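Local coordinates for protein cellobiose 2-epimerase (Spirochaeta thermophila DSM 6192, PDB 5ZIG) that probably catalyses the reversible epimerization of cellobiose to 4-O-beta-D-glucopyranosyl-D-mannose, converting the reducing-end glucose unit into mannose, at residues V213-I221 and E263-D271. Sequence-based numbering, arbitrary orientation.
Sequences VREAMEHLI and ESVELLYGD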
loop_
_atom_site.group_PDB
_atom_site.type_symbol
_atom_site.label_atom_id
_atom_site.label_comp_id
_atom_site.label_asym_id
_atom_site.label_seq_id
_atom_site.Cartn_x
_atom_site.Cartn_y
_atom_site.Cartn_z
ATOM N N VAL A 213 -13.345 -15.332 0.299
ATOM C CA VAL A 213 -12.164 -14.480 0.354
ATOM C C VAL A 213 -10.949 -15.285 0.797
ATOM O O VAL A 213 -9.868 -15.176 0.201
ATOM C CB VAL A 213 -12.407 -13.273 1.270
ATOM C CG1 VAL A 213 -11.402 -12.133 0.920
ATOM C CG2 VAL A 213 -13.816 -12.814 1.103
ATOM N N ARG A 214 -11.107 -16.111 1.842
ATOM C CA ARG A 214 -9.949 -16.839 2.367
ATOM C C ARG A 214 -9.388 -17.773 1.312
ATOM O O ARG A 214 -8.165 -17.959 1.213
ATOM C CB ARG A 214 -10.308 -17.636 3.627
ATOM C CG ARG A 214 -9.349 -18.825 3.871
ATOM C CD ARG A 214 -9.917 -19.918 4.771
ATOM N NE ARG A 214 -9.445 -19.769 6.142
ATOM C CZ ARG A 214 -10.231 -19.482 7.175
ATOM N NH1 ARG A 214 -11.536 -19.331 6.994
ATOM N NH2 ARG A 214 -9.713 -19.353 8.391
ATOM N N GLU A 215 -10.274 -18.365 0.508
ATOM C CA GLU A 215 -9.833 -19.252 -0.556
ATOM C C GLU A 215 -9.075 -18.486 -1.639
ATOM O O GLU A 215 -8.044 -18.960 -2.130
ATOM C CB GLU A 215 -11.045 -20.006 -1.120
ATOM C CG GLU A 215 -11.574 -21.028 -0.095
ATOM C CD GLU A 215 -12.915 -21.659 -0.456
ATOM O OE1 GLU A 215 -13.550 -21.238 -1.449
ATOM O OE2 GLU A 215 -13.335 -22.581 0.279
ATOM N N ALA A 216 -9.566 -17.305 -2.027
ATOM C CA ALA A 216 -8.802 -16.474 -2.961
ATOM C C ALA A 216 -7.447 -16.090 -2.370
ATOM O O ALA A 216 -6.437 -16.055 -3.086
ATOM C CB ALA A 216 -9.603 -15.233 -3.345
ATOM N N MET A 217 -7.404 -15.832 -1.054
ATOM C CA MET A 217 -6.139 -15.559 -0.363
ATOM C C MET A 217 -5.168 -16.731 -0.481
ATOM O O MET A 217 -3.995 -16.545 -0.818
ATOM C CB MET A 217 -6.405 -15.225 1.108
ATOM C CG MET A 217 -7.035 -13.852 1.308
ATOM S SD MET A 217 -7.724 -13.627 2.961
ATOM C CE MET A 217 -6.243 -13.446 3.990
ATOM N N GLU A 218 -5.644 -17.950 -0.219
ATOM C CA GLU A 218 -4.827 -19.141 -0.432
ATOM C C GLU A 218 -4.242 -19.162 -1.838
ATOM O O GLU A 218 -3.028 -19.293 -2.013
ATOM C CB GLU A 218 -5.670 -20.397 -0.200
ATOM C CG GLU A 218 -6.300 -20.516 1.199
ATOM C CD GLU A 218 -6.936 -21.891 1.440
ATOM O OE1 GLU A 218 -7.805 -22.280 0.632
ATOM O OE2 GLU A 218 -6.618 -22.560 2.444
ATOM N N HIS A 219 -5.111 -19.033 -2.852
ATOM C CA HIS A 219 -4.638 -18.980 -4.230
ATOM C C HIS A 219 -3.505 -17.965 -4.382
ATOM O O HIS A 219 -2.455 -18.266 -4.959
ATOM C CB HIS A 219 -5.788 -18.607 -5.166
ATOM C CG HIS A 219 -5.373 -18.490 -6.596
ATOM N ND1 HIS A 219 -4.774 -19.524 -7.283
ATOM C CD2 HIS A 219 -5.479 -17.467 -7.473
ATOM C CE1 HIS A 219 -4.532 -19.143 -8.527
ATOM N NE2 HIS A 219 -4.950 -17.899 -8.668
ATOM N N LEU A 220 -3.710 -16.753 -3.856
ATOM C CA LEU A 220 -2.709 -15.690 -3.995
ATOM C C LEU A 220 -1.393 -16.076 -3.330
ATOM O O LEU A 220 -0.312 -15.795 -3.864
ATOM C CB LEU A 220 -3.258 -14.379 -3.421
ATOM C CG LEU A 220 -4.178 -13.635 -4.400
ATOM C CD1 LEU A 220 -5.060 -12.606 -3.731
ATOM C CD2 LEU A 220 -3.359 -13.006 -5.527
ATOM N N ILE A 221 -1.463 -16.735 -2.169
ATOM C CA ILE A 221 -0.237 -17.128 -1.477
ATOM C C ILE A 221 0.561 -18.107 -2.330
ATOM O O ILE A 221 1.790 -17.994 -2.440
ATOM C CB ILE A 221 -0.558 -17.701 -0.078
ATOM C CG1 ILE A 221 -1.014 -16.576 0.851
ATOM C CG2 ILE A 221 0.677 -18.323 0.531
ATOM C CD1 ILE A 221 -2.267 -16.846 1.607
ATOM N N GLU A 263 0.489 -10.886 7.168
ATOM C CA GLU A 263 -0.898 -10.655 7.587
ATOM C C GLU A 263 -1.840 -11.730 7.049
ATOM O O GLU A 263 -2.688 -12.252 7.780
ATOM C CB GLU A 263 -1.390 -9.292 7.114
ATOM C CG GLU A 263 -2.692 -8.893 7.726
ATOM C CD GLU A 263 -3.390 -7.805 6.947
ATOM O OE1 GLU A 263 -3.027 -7.556 5.780
ATOM O OE2 GLU A 263 -4.291 -7.175 7.524
ATOM N N SER A 264 -1.705 -12.064 5.764
ATOM C CA SER A 264 -2.634 -13.011 5.154
ATOM C C SER A 264 -2.465 -14.418 5.724
ATOM O O SER A 264 -3.457 -15.104 6.012
ATOM C CB SER A 264 -2.456 -13.009 3.637
ATOM O OG SER A 264 -1.123 -13.325 3.287
ATOM N N VAL A 265 -1.214 -14.870 5.895
ATOM C CA VAL A 265 -0.964 -16.220 6.411
ATOM C C VAL A 265 -1.287 -16.301 7.904
ATOM O O VAL A 265 -1.663 -17.371 8.414
ATOM C CB VAL A 265 0.475 -16.669 6.089
ATOM C CG1 VAL A 265 0.823 -18.043 6.745
ATOM C CG2 VAL A 265 0.671 -16.785 4.608
ATOM N N GLU A 266 -1.198 -15.181 8.621
ATOM C CA GLU A 266 -1.711 -15.141 9.986
ATOM C C GLU A 266 -3.239 -15.228 10.009
ATOM O O GLU A 266 -3.814 -15.969 10.818
ATOM C CB GLU A 266 -1.218 -13.877 10.695
ATOM C CG GLU A 266 -1.540 -13.853 12.184
ATOM C CD GLU A 266 -0.568 -12.992 12.992
ATOM O OE1 GLU A 266 -0.816 -12.803 14.202
ATOM O OE2 GLU A 266 0.444 -12.516 12.430
ATOM N N LEU A 267 -3.919 -14.494 9.123
ATOM C CA LEU A 267 -5.369 -14.621 9.069
ATOM C C LEU A 267 -5.790 -16.041 8.711
ATOM O O LEU A 267 -6.858 -16.498 9.132
ATOM C CB LEU A 267 -5.948 -13.626 8.064
ATOM C CG LEU A 267 -6.019 -12.170 8.511
ATOM C CD1 LEU A 267 -6.365 -11.302 7.309
ATOM C CD2 LEU A 267 -7.035 -12.000 9.646
ATOM N N LEU A 268 -4.971 -16.760 7.944
ATOM C CA LEU A 268 -5.353 -18.109 7.538
ATOM C C LEU A 268 -5.054 -19.141 8.629
ATOM O O LEU A 268 -5.893 -19.998 8.932
ATOM C CB LEU A 268 -4.642 -18.476 6.229
ATOM C CG LEU A 268 -5.357 -18.306 4.881
ATOM C CD1 LEU A 268 -6.040 -16.967 4.760
ATOM C CD2 LEU A 268 -4.351 -18.446 3.791
ATOM N N TYR A 269 -3.865 -19.093 9.225
ATOM C CA TYR A 269 -3.444 -20.136 10.154
ATOM C C TYR A 269 -3.152 -19.643 11.561
ATOM O O TYR A 269 -2.755 -20.452 12.399
ATOM C CB TYR A 269 -2.198 -20.858 9.629
ATOM C CG TYR A 269 -2.334 -21.326 8.215
ATOM C CD1 TYR A 269 -3.159 -22.401 7.891
ATOM C CD2 TYR A 269 -1.641 -20.694 7.191
ATOM C CE1 TYR A 269 -3.281 -22.831 6.582
ATOM C CE2 TYR A 269 -1.756 -21.115 5.885
ATOM C CZ TYR A 269 -2.576 -22.187 5.581
ATOM O OH TYR A 269 -2.689 -22.603 4.269
ATOM N N GLY A 270 -3.319 -18.359 11.842
ATOM C CA GLY A 270 -3.102 -17.854 13.183
ATOM C C GLY A 270 -1.636 -17.843 13.589
ATOM O O GLY A 270 -0.719 -18.093 12.801
ATOM N N ASP A 271 -1.435 -17.549 14.865
ATOM C CA ASP A 271 -0.117 -17.412 15.469
ATOM C C ASP A 271 0.137 -18.590 16.394
ATOM O O ASP A 271 -0.762 -18.950 17.166
ATOM C CB ASP A 271 -0.036 -16.094 16.247
ATOM C CG ASP A 271 1.384 -15.695 16.581
ATOM O OD1 ASP A 271 2.191 -15.487 15.646
ATOM O OD2 ASP A 271 1.687 -15.576 17.787
#
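Leu268 packs as a knob against helix 213-221, its side chain held in a hole formed by Arg214, Met217, Glu218 and Ile221. Its two methyls divide the work. CD1 meets Met217 CE at 3.6 Å and Arg214 CG at 3.9 Å, whereas CD2 reaches Glu218 CG at 3.8 Å and Ile221 CD1. That last approach is tip to tip, and at 3.4 Å between Ile221 CD1 and Leu268 CD2 it is closer than two methyl carbons normally come. Leu268 has chi1 -97°, well away from a staggered value, alongside this close fit. Arg214 and Leu268 run past each other in opposite senses, so the aliphatic part of the arginine flanks the leucine while the guanidinium continues toward the C-terminal end of helix 251-269. There Leu268 O lies near the guanidinium plane, at its edge, but 3.9 Å from Arg214 NH2, too far for a hydrogen bond. Met217 is extended as far as SD and then bends (chi3 73°), which carries CE over the backbone of the facing helix, 3.8 Å from Ser264 CA and 4.0 Å from Leu267 CD1. The Ile221 and Val265 side chains lie at a slant to each other, with CG1 of Ile221 next to CG2 of Val265, widening the apolar patch, and Ser264 OG beside it is satisfied within its own helix by Leu261 O. The axes of segments 213-221 and 263-269 approach to 10.4 Å with a crossing angle of -130°; the contact joins two helices of the (alpha/alpha)6 barrel known for this epimerase family. Helix 191-208 packs against Met217 and Ser264 through Ser202, and helix 275-294 meets Ile221 through Trp276 and Val265 through Phe277.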